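Local coordinates for protein L-threonine-O-3-phosphate decarboxylase (Porphyromonas gingivalis, PDB 3FKD) that probably decarboxylates L-threonine O-3-phosphate as a pyridoxal 5'-phosphate-dependent member of the class I and II aminotransferase family, at residues 31-36 and 237-242; 68-73 and 206-211; 125-130 and 156-161; 279-284 and 315-320. All blocks are in the same frame, centred on the assembly; numbering follows the deposited sequence.

Contact 1: 31-36 and 237-242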
loop_
_atom_site.group_PDB
_atom_site.type_symbol
_atom_site.label_atom_id
_atom_site.label_comp_id
_atom_site.label_asym_id
_atom_site.label_seq_id
_atom_site.Cartn_x
_atom_site.Cartn_y
_atom_site.Cartn_z
ATOM N N ASP A 31 -6.630 23.481 1.998
ATOM C CA ASP A 31 -8.088 23.616 1.872
ATOM C C ASP A 31 -8.488 23.145 0.485
ATOM O O ASP A 31 -9.454 22.397 0.338
ATOM C CB ASP A 31 -8.588 25.070 2.102
ATOM C CG ASP A 31 -8.245 25.621 3.511
ATOM O OD1 ASP A 31 -8.244 24.845 4.518
ATOM O OD2 ASP A 31 -7.978 26.853 3.601
ATOM N N HIS A 32 -7.728 23.562 -0.522
ATOM C CA HIS A 32 -8.123 23.272 -1.885
ATOM C C HIS A 32 -7.812 21.854 -2.366
ATOM O O HIS A 32 -8.614 21.262 -3.090
ATOM C CB HIS A 32 -7.642 24.359 -2.824
ATOM C CG HIS A 32 -8.269 25.669 -2.508
ATOM N ND1 HIS A 32 -7.684 26.585 -1.654
ATOM C CD2 HIS A 32 -9.489 26.163 -2.820
ATOM C CE1 HIS A 32 -8.501 27.611 -1.497
ATOM N NE2 HIS A 32 -9.600 27.383 -2.201
ATOM N N LEU A 33 -6.678 21.305 -1.952
ATOM C CA LEU A 33 -6.483 19.907 -2.154
ATOM C C LEU A 33 -7.657 19.157 -1.497
ATOM O O LEU A 33 -8.264 18.280 -2.098
ATOM C CB LEU A 33 -5.142 19.463 -1.568
ATOM C CG LEU A 33 -4.965 17.948 -1.423
ATOM C CD1 LEU A 33 -5.128 17.259 -2.757
ATOM C CD2 LEU A 33 -3.621 17.603 -0.828
ATOM N N GLU A 34 -7.977 19.482 -0.258
ATOM C CA GLU A 34 -8.973 18.703 0.469
ATOM C C GLU A 34 -10.401 18.865 -0.060
ATOM O O GLU A 34 -11.150 17.925 -0.083
ATOM C CB GLU A 34 -8.905 19.019 1.964
ATOM C CG GLU A 34 -7.674 18.434 2.618
ATOM C CD GLU A 34 -7.645 18.656 4.111
ATOM O OE1 GLU A 34 -8.484 19.458 4.591
ATOM O OE2 GLU A 34 -6.798 18.036 4.788
ATOM N N LYS A 35 -10.782 20.071 -0.439
ATOM C CA LYS A 35 -12.022 20.268 -1.129
ATOM C C LYS A 35 -12.064 19.390 -2.385
ATOM O O LYS A 35 -13.091 18.761 -2.658
ATOM C CB LYS A 35 -12.211 21.748 -1.481
ATOM C CG LYS A 35 -13.451 22.022 -2.322
ATOM C CD LYS A 35 -14.652 21.248 -1.765
ATOM C CE LYS A 35 -15.922 22.102 -1.793
ATOM N NZ LYS A 35 -15.695 23.463 -1.184
ATOM N N HIS A 36 -10.962 19.337 -3.132
ATOM C CA HIS A 36 -10.881 18.485 -4.329
ATOM C C HIS A 36 -11.176 16.977 -4.079
ATOM O O HIS A 36 -11.907 16.362 -4.831
ATOM C CB HIS A 36 -9.552 18.679 -5.089
ATOM C CG HIS A 36 -9.489 17.940 -6.392
ATOM N ND1 HIS A 36 -10.123 18.385 -7.535
ATOM C CD2 HIS A 36 -8.882 16.775 -6.731
ATOM C CE1 HIS A 36 -9.904 17.535 -8.525
ATOM N NE2 HIS A 36 -9.149 16.552 -8.064
ATOM N N LYS A 237 -2.568 14.008 -8.730
ATOM C CA LYS A 237 -2.986 14.667 -9.967
ATOM C C LYS A 237 -3.249 16.162 -9.753
ATOM O O LYS A 237 -2.839 17.002 -10.554
ATOM C CB LYS A 237 -4.249 13.990 -10.523
ATOM C CG LYS A 237 -3.950 12.927 -11.534
ATOM C CD LYS A 237 -5.149 12.040 -11.784
ATOM C CE LYS A 237 -4.773 10.827 -12.661
ATOM N NZ LYS A 237 -5.866 9.857 -12.820
ATOM N N PHE A 238 -3.931 16.478 -8.658
ATOM C CA PHE A 238 -4.198 17.853 -8.241
ATOM C C PHE A 238 -2.921 18.669 -7.909
ATOM O O PHE A 238 -2.727 19.772 -8.414
ATOM C CB PHE A 238 -5.161 17.858 -7.051
ATOM C CG PHE A 238 -5.799 19.187 -6.816
ATOM C CD1 PHE A 238 -5.394 19.989 -5.772
ATOM C CD2 PHE A 238 -6.791 19.647 -7.649
ATOM C CE1 PHE A 238 -5.986 21.213 -5.557
ATOM C CE2 PHE A 238 -7.366 20.870 -7.439
ATOM C CZ PHE A 238 -6.968 21.648 -6.397
ATOM N N ILE A 239 -2.056 18.120 -7.061
ATOM C CA ILE A 239 -0.768 18.771 -6.796
ATOM C C ILE A 239 0.025 19.072 -8.094
ATOM O O ILE A 239 0.575 20.174 -8.249
ATOM C CB ILE A 239 0.081 17.958 -5.798
ATOM C CG1 ILE A 239 -0.590 17.995 -4.411
ATOM C CG2 ILE A 239 1.562 18.441 -5.793
ATOM C CD1 ILE A 239 -0.303 16.767 -3.508
ATOM N N LEU A 240 0.074 18.101 -9.007
ATOM C CA LEU A 240 0.790 18.271 -10.270
ATOM C C LEU A 240 0.254 19.391 -11.164
ATOM O O LEU A 240 1.029 20.036 -11.854
ATOM C CB LEU A 240 0.806 16.980 -11.079
ATOM C CG LEU A 240 1.872 16.002 -10.631
ATOM C CD1 LEU A 240 1.769 14.711 -11.437
ATOM C CD2 LEU A 240 3.201 16.663 -10.811
ATOM N N ILE A 241 -1.063 19.594 -11.161
ATOM C CA ILE A 241 -1.732 20.595 -12.003
ATOM C C ILE A 241 -1.540 22.022 -11.442
ATOM O O ILE A 241 -1.674 23.024 -12.153
ATOM C CB ILE A 241 -3.226 20.228 -12.155
ATOM C CG1 ILE A 241 -3.369 19.013 -13.067
ATOM C CG2 ILE A 241 -4.035 21.340 -12.763
ATOM C CD1 ILE A 241 -4.837 18.456 -13.186
ATOM N N HIS A 242 -1.193 22.103 -10.165
ATOM C CA HIS A 242 -1.100 23.363 -9.475
ATOM C C HIS A 242 0.272 23.517 -8.768
ATOM O O HIS A 242 0.343 23.663 -7.568
ATOM C CB HIS A 242 -2.240 23.437 -8.468
ATOM C CG HIS A 242 -3.587 23.138 -9.045
ATOM N ND1 HIS A 242 -4.525 24.117 -9.305
ATOM C CD2 HIS A 242 -4.173 21.966 -9.382
ATOM C CE1 HIS A 242 -5.620 23.562 -9.789
ATOM N NE2 HIS A 242 -5.437 22.255 -9.832
#
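Phe238, His36 and Leu33 carry a helix-helix contact of this probable fold-type I pyridoxal phosphate enzyme, joining the start of helix 31-39 to the end of helix 230-241. The two short segments run in largely opposed directions, crossing at 137°, with their axes 10.5 Å apart at closest approach. No hydrogen bond links them, and the joint rests on aromatic and apolar contact. The Phe238 and His36 rings form an offset stack, centroids 4.4 Å apart and planes 21° from parallel. Phe238 CD2 stands over the middle of the imidazole, 3.4 Å from His36 CG. In return His36 CB leans over the rim of the phenyl face as a CH-pi contact, 3.9 Å from the centroid of the Phe238 ring. His36 swings its CG anti to the backbone N (chi1 -174°), and this carries the imidazole out across the gap to the phenylalanine. A weak hydrogen bond from His36 NE2 to Glu234, one turn before Phe238 on the same helix, would steady that ring in place. The far part of the phenyl ring reaches the backbone, where Phe238 CE1 comes 3.6 Å from His32 O. Glu34 turns its back on this contact and forms a salt bridge with Arg45 of the second subunit. Deeper in, Phe246 packs on both Leu33 and Ile239, whose branch ends Leu33 CD2 and Ile239 CD1 meet at 4.3 Å.

Contact 2: 68-73 and 206-211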
loop_
_atom_site.group_PDB
_atom_site.type_symbol
_atom_site.label_atom_id
_atom_site.label_comp_id
_atom_site.label_asym_id
_atom_site.label_seq_id
_atom_site.Cartn_x
_atom_site.Cartn_y
_atom_site.Cartn_z
ATOM N N ASN A 68 8.090 5.038 -19.602
ATOM C CA ASN A 68 8.834 3.868 -19.180
ATOM C C ASN A 68 9.656 4.036 -17.894
ATOM O O ASN A 68 10.126 3.057 -17.300
ATOM C CB ASN A 68 9.850 3.535 -20.265
ATOM C CG ASN A 68 9.259 2.768 -21.392
ATOM O OD1 ASN A 68 8.289 2.010 -21.213
ATOM N ND2 ASN A 68 9.841 2.937 -22.585
ATOM N N ALA A 69 9.904 5.275 -17.504
ATOM C CA ALA A 69 10.871 5.495 -16.446
ATOM C C ALA A 69 10.232 5.867 -15.115
ATOM O O ALA A 69 10.958 6.117 -14.155
ATOM C CB ALA A 69 11.927 6.531 -16.869
ATOM N N ILE A 70 8.899 5.943 -15.063
ATOM C CA ILE A 70 8.222 6.186 -13.789
ATOM C C ILE A 70 7.449 4.964 -13.315
ATOM O O ILE A 70 6.964 4.155 -14.090
ATOM C CB ILE A 70 7.310 7.471 -13.764
ATOM C CG1 ILE A 70 8.128 8.733 -13.488
ATOM C CG2 ILE A 70 6.279 7.398 -12.650
ATOM C CD1 ILE A 70 8.840 9.336 -14.679
ATOM N N LEU A 71 7.344 4.831 -12.017
ATOM C CA LEU A 71 6.568 3.760 -11.446
ATOM C C LEU A 71 5.991 4.332 -10.167
ATOM O O LEU A 71 6.739 4.606 -9.208
ATOM C CB LEU A 71 7.456 2.543 -11.144
ATOM C CG LEU A 71 6.724 1.466 -10.333
ATOM C CD1 LEU A 71 6.042 0.493 -11.214
ATOM C CD2 LEU A 71 7.674 0.737 -9.386
ATOM N N VAL A 72 4.689 4.563 -10.179
ATOM C CA VAL A 72 3.983 5.039 -9.016
ATOM C C VAL A 72 3.937 3.957 -7.943
ATOM O O VAL A 72 3.720 2.819 -8.219
ATOM C CB VAL A 72 2.567 5.606 -9.371
ATOM C CG1 VAL A 72 1.869 6.187 -8.147
ATOM C CG2 VAL A 72 2.681 6.658 -10.462
ATOM N N THR A 73 4.120 4.348 -6.701
ATOM C CA THR A 73 4.279 3.400 -5.624
ATOM C C THR A 73 3.325 3.733 -4.459
ATOM O O THR A 73 2.803 4.830 -4.402
ATOM C CB THR A 73 5.778 3.356 -5.187
ATOM O OG1 THR A 73 6.038 2.119 -4.544
ATOM C CG2 THR A 73 6.123 4.495 -4.266
ATOM N N ILE A 206 1.599 7.809 -1.109
ATOM C CA ILE A 206 1.860 7.855 -2.528
ATOM C C ILE A 206 3.299 8.407 -2.775
ATOM O O ILE A 206 3.769 9.267 -2.032
ATOM C CB ILE A 206 0.659 8.521 -3.303
ATOM C CG1 ILE A 206 0.696 8.212 -4.800
ATOM C CG2 ILE A 206 0.459 10.042 -3.021
ATOM C CD1 ILE A 206 1.975 8.523 -5.463
ATOM N N GLY A 207 4.006 7.840 -3.765
ATOM C CA GLY A 207 5.367 8.206 -4.095
ATOM C C GLY A 207 5.724 7.591 -5.423
ATOM O O GLY A 207 4.882 6.951 -6.030
ATOM N N TYR A 208 6.944 7.765 -5.907
ATOM C CA TYR A 208 7.279 7.134 -7.175
ATOM C C TYR A 208 8.766 6.879 -7.445
ATOM O O TYR A 208 9.635 7.527 -6.871
ATOM C CB TYR A 208 6.618 7.851 -8.373
ATOM C CG TYR A 208 7.021 9.290 -8.567
ATOM C CD1 TYR A 208 8.118 9.628 -9.356
ATOM C CD2 TYR A 208 6.300 10.312 -7.971
ATOM C CE1 TYR A 208 8.506 10.948 -9.526
ATOM C CE2 TYR A 208 6.657 11.618 -8.145
ATOM C CZ TYR A 208 7.765 11.936 -8.924
ATOM O OH TYR A 208 8.110 13.243 -9.092
ATOM N N ILE A 209 9.029 5.908 -8.333
ATOM C CA ILE A 209 10.392 5.602 -8.774
ATOM C C ILE A 209 10.706 6.190 -10.158
ATOM O O ILE A 209 9.890 6.108 -11.075
ATOM C CB ILE A 209 10.673 4.079 -8.752
ATOM C CG1 ILE A 209 10.363 3.509 -7.377
ATOM C CG2 ILE A 209 12.112 3.787 -9.103
ATOM C CD1 ILE A 209 10.474 1.991 -7.273
ATOM N N VAL A 210 11.872 6.828 -10.264
ATOM C CA VAL A 210 12.478 7.223 -11.541
ATOM C C VAL A 210 13.735 6.357 -11.797
ATOM O O VAL A 210 14.702 6.380 -11.013
ATOM C CB VAL A 210 12.924 8.719 -11.547
ATOM C CG1 VAL A 210 13.424 9.133 -12.947
ATOM C CG2 VAL A 210 11.796 9.647 -11.101
ATOM N N ALA A 211 13.742 5.605 -12.887
ATOM C CA ALA A 211 14.959 4.915 -13.252
ATOM C C ALA A 211 15.050 4.677 -14.753
ATOM O O ALA A 211 14.073 4.845 -15.469
ATOM C CB ALA A 211 15.058 3.623 -12.488
#
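Leu71 and Ile209 form a hydrogen-bonded pair at the middle of two antiparallel strands. The backbone bonds come first: Ile209 N gives a straight bond to Leu71 O at 2.8 Å, while the return bond, Leu71 N to Ile209 O, is more bent at 136°. Further along, Thr73 N reaches Gly207 O at 2.8 Å, and the reverse bond from Gly207 N to Thr73 O is weak. Between these rungs sit CA-H...O contacts, such as Ile70 CA to Ile209 O at 3.2 Å.

The side chains divide between two faces. Leu71 and Ile209 lie side by side, CD2 of Leu71 against CD1 of Ile209 at 3.7 Å, and with Thr73 they look toward helix 75-86. Thr73 has OG1 anti to its own N (chi1 -157°), which brings CG2 over the glycine, 3.3 Å from Gly207 C. The other face carries Ile70, Val72, Tyr208 and Val210, with Leu59 of helix 53-62 touching the first three. There Ile70 CG1 rests 4.2 Å from Tyr208 CD1.

Strand 70-73 is the edge of a seven-stranded sheet in which 207-210 is the single antiparallel strand, as in the large domain of fold-type I pyridoxal phosphate enzymes.

Contact 3: 125-130 and 156-161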
loop_
_atom_site.group_PDB
_atom_site.type_symbol
_atom_site.label_atom_id
_atom_site.label_comp_id
_atom_site.label_asym_id
_atom_site.label_seq_id
_atom_site.Cartn_x
_atom_site.Cartn_y
_atom_site.Cartn_z
ATOM N N ALA A 125 34.398 6.615 0.258
ATOM C CA ALA A 125 34.118 5.339 0.887
ATOM C C ALA A 125 34.552 4.221 -0.056
ATOM O O ALA A 125 35.062 4.484 -1.151
ATOM C CB ALA A 125 32.646 5.222 1.193
ATOM N N ASP A 126 34.343 2.975 0.358
ATOM C CA ASP A 126 34.757 1.834 -0.459
ATOM C C ASP A 126 33.613 1.264 -1.301
ATOM O O ASP A 126 32.785 0.500 -0.796
ATOM C CB ASP A 126 35.352 0.728 0.437
ATOM C CG ASP A 126 36.155 -0.296 -0.335
ATOM O OD1 ASP A 126 36.526 -0.015 -1.495
ATOM O OD2 ASP A 126 36.437 -1.378 0.233
ATOM N N PHE A 127 33.611 1.611 -2.586
ATOM C CA PHE A 127 32.592 1.185 -3.554
ATOM C C PHE A 127 32.935 -0.059 -4.373
ATOM O O PHE A 127 32.202 -0.431 -5.297
ATOM C CB PHE A 127 32.295 2.333 -4.525
ATOM C CG PHE A 127 31.576 3.489 -3.892
ATOM C CD1 PHE A 127 32.269 4.607 -3.485
ATOM C CD2 PHE A 127 30.209 3.440 -3.694
ATOM C CE1 PHE A 127 31.620 5.650 -2.906
ATOM C CE2 PHE A 127 29.554 4.484 -3.104
ATOM C CZ PHE A 127 30.254 5.592 -2.707
ATOM N N SER A 128 34.035 -0.710 -4.017
ATOM C CA SER A 128 34.600 -1.793 -4.819
ATOM C C SER A 128 33.604 -2.851 -5.225
ATOM O O SER A 128 33.438 -3.123 -6.420
ATOM C CB SER A 128 35.739 -2.443 -4.071
ATOM O OG SER A 128 36.520 -1.432 -3.472
ATOM N N ASN A 129 32.950 -3.470 -4.247
ATOM C CA ASN A 129 31.926 -4.471 -4.571
ATOM C C ASN A 129 30.544 -4.102 -4.035
ATOM O O ASN A 129 29.878 -4.918 -3.383
ATOM C CB ASN A 129 32.348 -5.852 -4.084
ATOM C CG ASN A 129 33.686 -6.285 -4.652
ATOM O OD1 ASN A 129 33.783 -6.680 -5.822
ATOM N ND2 ASN A 129 34.731 -6.205 -3.831
HETATM N N MSE A 130 30.145 -2.859 -4.307
HETATM C CA MSE A 130 28.872 -2.313 -3.847
HETATM C C MSE A 130 27.878 -2.268 -4.983
HETATM O O MSE A 130 28.075 -1.549 -5.959
HETATM C CB MSE A 130 29.050 -0.884 -3.328
HETATM C CG MSE A 130 29.679 -0.780 -1.979
HETATM SE SE MSE A 130 29.013 -2.074 -0.646
HETATM C CE MSE A 130 30.076 -1.356 0.820
ATOM N N ASN A 156 29.424 9.139 -11.865
ATOM C CA ASN A 156 30.427 8.974 -12.906
ATOM C C ASN A 156 31.617 8.089 -12.512
ATOM O O ASN A 156 32.076 7.274 -13.319
ATOM C CB ASN A 156 30.901 10.337 -13.391
ATOM C CG ASN A 156 29.787 11.125 -14.079
ATOM O OD1 ASN A 156 29.674 12.339 -13.906
ATOM N ND2 ASN A 156 28.953 10.428 -14.857
ATOM N N ASP A 157 32.097 8.234 -11.277
ATOM C CA ASP A 157 33.272 7.494 -10.813
ATOM C C ASP A 157 32.976 6.045 -10.524
ATOM O O ASP A 157 33.866 5.212 -10.654
ATOM C CB ASP A 157 33.922 8.148 -9.576
ATOM C CG ASP A 157 34.453 9.528 -9.868
ATOM O OD1 ASP A 157 34.938 9.730 -11.009
ATOM O OD2 ASP A 157 34.369 10.410 -8.973
ATOM N N HIS A 158 31.737 5.743 -10.136
ATOM C CA HIS A 158 31.347 4.356 -9.825
ATOM C C HIS A 158 30.143 3.805 -10.625
ATOM O O HIS A 158 29.063 3.591 -10.077
ATOM C CB HIS A 158 31.089 4.204 -8.326
ATOM C CG HIS A 158 32.126 4.849 -7.468
ATOM N ND1 HIS A 158 31.922 6.056 -6.836
ATOM C CD2 HIS A 158 33.378 4.451 -7.130
ATOM C CE1 HIS A 158 33.005 6.376 -6.144
ATOM N NE2 HIS A 158 33.902 5.417 -6.307
ATOM N N PRO A 159 30.350 3.552 -11.920
ATOM C CA PRO A 159 29.391 2.970 -12.867
ATOM C C PRO A 159 28.723 1.697 -12.365
ATOM O O PRO A 159 27.624 1.341 -12.785
ATOM C CB PRO A 159 30.277 2.610 -14.062
ATOM C CG PRO A 159 31.364 3.592 -14.007
ATOM C CD PRO A 159 31.642 3.839 -12.563
ATOM N N ASP A 160 29.398 0.978 -11.493
ATOM C CA ASP A 160 28.924 -0.354 -11.158
ATOM C C ASP A 160 28.183 -0.323 -9.837
ATOM O O ASP A 160 27.798 -1.346 -9.303
ATOM C CB ASP A 160 30.083 -1.357 -11.190
ATOM C CG ASP A 160 30.705 -1.462 -12.585
ATOM O OD1 ASP A 160 29.934 -1.485 -13.558
ATOM O OD2 ASP A 160 31.947 -1.500 -12.726
ATOM N N THR A 161 27.986 0.872 -9.312
ATOM C CA THR A 161 27.142 1.028 -8.153
ATOM C C THR A 161 25.913 1.824 -8.551
ATOM O O THR A 161 25.995 2.956 -9.023
ATOM C CB THR A 161 27.849 1.749 -6.999
ATOM O OG1 THR A 161 29.048 1.038 -6.647
ATOM C CG2 THR A 161 26.914 1.841 -5.798
#
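Phe127 and His158 meet with their rings oblique to each other, centroids 4.1 Å apart and planes at 31°. Phe127 CD1 sits over the rim of the imidazole face, 3.3 Å from His158 CE1, and Phe127 CB adds a CH-pi contact over the same ring. Beside them runs one hydrogen bond: Thr161 OG1 donates to Met130 O at 2.8 Å, tilted 24° from the carbonyl plane. Thr161 sets OG1 beside its own N (chi1 -57°), which turns the hydroxyl toward that carbonyl.

In the next shell, Asp157 CB backs the other face of the imidazole, and His158 ND1 makes a weak hydrogen bond to Leu154 O. A type I turn from His158 to Thr161, closed by Thr161 N to His158 O at 3.0 Å, places these two residues at its ends. Phe127 also packs on Phe163, Leu93 and Cys133. Helix 148-157 is the crossover between parallel strands 132-136 and 162-166, and the contact ties the loops entering those strands.

Chemically, the threonine hydroxyl spends its proton on a main-chain carbonyl, while the weak bond to Leu154 O would favour a proton on ND1 of His158, and Phe127 covers one imidazole face without hydrogen bonds.

Contact 4: 279-284 and 315-320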
loop_
_atom_site.group_PDB
_atom_site.type_symbol
_atom_site.label_atom_id
_atom_site.label_comp_id
_atom_site.label_asym_id
_atom_site.label_seq_id
_atom_site.Cartn_x
_atom_site.Cartn_y
_atom_site.Cartn_z
ATOM N N PHE A 279 14.974 20.590 9.339
ATOM C CA PHE A 279 15.036 19.824 10.577
ATOM C C PHE A 279 16.513 19.524 10.888
ATOM O O PHE A 279 17.367 19.662 10.018
ATOM C CB PHE A 279 14.235 18.525 10.448
ATOM C CG PHE A 279 14.623 17.707 9.259
ATOM C CD1 PHE A 279 15.686 16.838 9.328
ATOM C CD2 PHE A 279 13.924 17.831 8.059
ATOM C CE1 PHE A 279 16.056 16.112 8.224
ATOM C CE2 PHE A 279 14.281 17.100 6.951
ATOM C CZ PHE A 279 15.326 16.234 7.017
ATOM N N PHE A 280 16.800 19.083 12.111
ATOM C CA PHE A 280 18.190 18.960 12.591
ATOM C C PHE A 280 18.274 18.084 13.849
ATOM O O PHE A 280 17.300 17.906 14.563
ATOM C CB PHE A 280 18.795 20.382 12.887
ATOM C CG PHE A 280 17.929 21.213 13.784
ATOM C CD1 PHE A 280 17.974 21.046 15.162
ATOM C CD2 PHE A 280 17.005 22.097 13.252
ATOM C CE1 PHE A 280 17.157 21.770 15.990
ATOM C CE2 PHE A 280 16.167 22.807 14.071
ATOM C CZ PHE A 280 16.261 22.658 15.460
ATOM N N LEU A 281 19.454 17.553 14.124
ATOM C CA LEU A 281 19.728 16.860 15.382
ATOM C C LEU A 281 20.169 17.863 16.517
ATOM O O LEU A 281 20.973 18.781 16.304
ATOM C CB LEU A 281 20.810 15.800 15.112
ATOM C CG LEU A 281 20.568 14.301 14.886
ATOM C CD1 LEU A 281 19.153 13.841 14.642
ATOM C CD2 LEU A 281 21.471 13.800 13.780
ATOM N N LEU A 282 19.617 17.716 17.713
ATOM C CA LEU A 282 20.293 18.287 18.858
ATOM C C LEU A 282 20.737 17.235 19.904
ATOM O O LEU A 282 20.067 16.212 20.133
ATOM C CB LEU A 282 19.522 19.466 19.464
ATOM C CG LEU A 282 18.483 19.390 20.580
ATOM C CD1 LEU A 282 18.905 18.496 21.779
ATOM C CD2 LEU A 282 18.227 20.830 21.040
ATOM N N ARG A 283 21.893 17.501 20.511
ATOM C CA ARG A 283 22.472 16.621 21.535
ATOM C C ARG A 283 22.326 17.211 22.924
ATOM O O ARG A 283 22.689 18.371 23.158
ATOM C CB ARG A 283 23.956 16.408 21.258
ATOM C CG ARG A 283 24.497 15.076 21.724
ATOM C CD ARG A 283 26.005 15.079 21.644
ATOM N NE ARG A 283 26.497 13.757 21.269
ATOM C CZ ARG A 283 27.138 12.938 22.089
ATOM N NH1 ARG A 283 27.537 11.745 21.670
ATOM N NH2 ARG A 283 27.373 13.321 23.339
ATOM N N LEU A 284 21.765 16.434 23.837
ATOM C CA LEU A 284 21.815 16.802 25.236
ATOM C C LEU A 284 23.187 16.450 25.797
ATOM O O LEU A 284 23.608 15.314 25.677
ATOM C CB LEU A 284 20.744 16.069 26.014
ATOM C CG LEU A 284 19.335 16.329 25.505
ATOM C CD1 LEU A 284 18.333 15.882 26.534
ATOM C CD2 LEU A 284 19.165 17.790 25.261
ATOM N N GLU A 315 21.167 7.742 23.230
ATOM C CA GLU A 315 20.014 8.361 23.897
ATOM C C GLU A 315 20.171 9.857 24.177
ATOM O O GLU A 315 19.311 10.468 24.813
ATOM C CB GLU A 315 19.688 7.645 25.213
ATOM C CG GLU A 315 19.451 6.135 25.098
ATOM N N SER A 316 21.261 10.451 23.713
ATOM C CA SER A 316 21.441 11.879 23.923
ATOM C C SER A 316 20.873 12.705 22.757
ATOM O O SER A 316 20.852 13.926 22.833
ATOM C CB SER A 316 22.916 12.204 24.122
ATOM O OG SER A 316 23.673 11.899 22.964
ATOM N N TYR A 317 20.426 12.028 21.684
ATOM C CA TYR A 317 19.990 12.717 20.465
ATOM C C TYR A 317 18.465 12.810 20.256
ATOM O O TYR A 317 17.751 11.822 20.392
ATOM C CB TYR A 317 20.603 12.077 19.230
ATOM C CG TYR A 317 22.070 12.330 19.059
ATOM C CD1 TYR A 317 23.016 11.454 19.609
ATOM C CD2 TYR A 317 22.531 13.400 18.314
ATOM C CE1 TYR A 317 24.369 11.649 19.449
ATOM C CE2 TYR A 317 23.901 13.608 18.162
ATOM C CZ TYR A 317 24.813 12.711 18.730
ATOM O OH TYR A 317 26.168 12.892 18.596
ATOM N N VAL A 318 17.993 14.011 19.925
ATOM C CA VAL A 318 16.637 14.202 19.413
ATOM C C VAL A 318 16.669 14.853 18.033
ATOM O O VAL A 318 17.576 15.614 17.716
ATOM C CB VAL A 318 15.750 15.052 20.365
ATOM C CG1 VAL A 318 15.743 14.461 21.746
ATOM C CG2 VAL A 318 16.220 16.483 20.408
ATOM N N ARG A 319 15.683 14.535 17.204
ATOM C CA ARG A 319 15.497 15.244 15.945
ATOM C C ARG A 319 14.413 16.304 16.156
ATOM O O ARG A 319 13.357 15.996 16.706
ATOM C CB ARG A 319 15.091 14.276 14.801
ATOM C CG ARG A 319 15.214 14.903 13.390
ATOM C CD ARG A 319 14.703 14.039 12.305
ATOM N NE ARG A 319 13.317 13.734 12.573
ATOM C CZ ARG A 319 12.682 12.644 12.160
ATOM N NH1 ARG A 319 13.306 11.726 11.413
ATOM N NH2 ARG A 319 11.416 12.495 12.487
ATOM N N ILE A 320 14.685 17.535 15.722
ATOM C CA ILE A 320 13.731 18.638 15.817
ATOM C C ILE A 320 13.464 19.338 14.465
ATOM O O ILE A 320 14.415 19.765 13.799
ATOM C CB ILE A 320 14.239 19.731 16.755
ATOM C CG1 ILE A 320 14.779 19.153 18.070
ATOM C CG2 ILE A 320 13.162 20.806 16.978
ATOM C CD1 ILE A 320 13.798 19.153 19.185
#
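Ser316 opens the pairing: its O takes a bond from Leu284 N at 2.9 Å. Its OG, hydrogen-bonded to Asp314, stands over one face of the Arg283 guanidinium.

Tyr317 meets the same arginine in two ways. Arg283 NE donates to Tyr317 OH at 2.8 Å, an almost straight bond (176°) that lies in the guanidinium plane, with the phenol ring perpendicular to that plane. Arg283 CG also rests over the rim of the tyrosine face, 4.0 Å from the centroid of the Tyr317 ring. A bend at chi3 (-145°) brings the arginine from this face contact round to the hydroxyl.

Val318 forms a hydrogen-bonded pair with Leu282, both rungs made, that from Leu282 N to Val318 O being 2.9 Å. Their side chains lie parallel, Val318 CG2 against Leu282 CD1 at 3.6 Å. These strands belong to the five-stranded, mostly antiparallel sheet of the C-terminal part of the fold; Leu335 of helix 325-339 covers Leu282.

Arg319 lies on the other face, its CB 4.1 Å from Leu281 CD1. Its guanidinium leaves the strand pair for Ser21 O and, weakly, Asn140 OD1. Relatives commonly carry a substrate-carboxylate arginine on the equivalent strand, and the position of Arg319 is consistent with that role.

Ile320 N bonds Phe280 O at 2.9 Å. The Phe280 ring, with CG between backbone N and carbonyl carbon (chi1 52°), folds back so that Ile320 O sits over its centre and its CE1 touches Ile320 CB at 3.6 Å.

Contacts 2 and 3 share the seven-stranded sheet: contact 2 pairs its edge strand 70-73 with 207-210, and contact 3 ties the loops leading into strands 132-136 and 162-166, with centres about 24 Å apart. Contact 1 joins two helices about 20 Å from contact 2, centre to centre, and lies across the chain's centre from contact 3, about 41 Å away. Along the sequence contact 1 spans contact 2, which in turn spans contact 3. Contact 4 comes afterwards, in the separate five-stranded sheet, its centre 32 to 34 Å from the other three. The larger sheet belongs to the part expected to carry the cofactor; the smaller also takes in strand 18-19 from the chain's start.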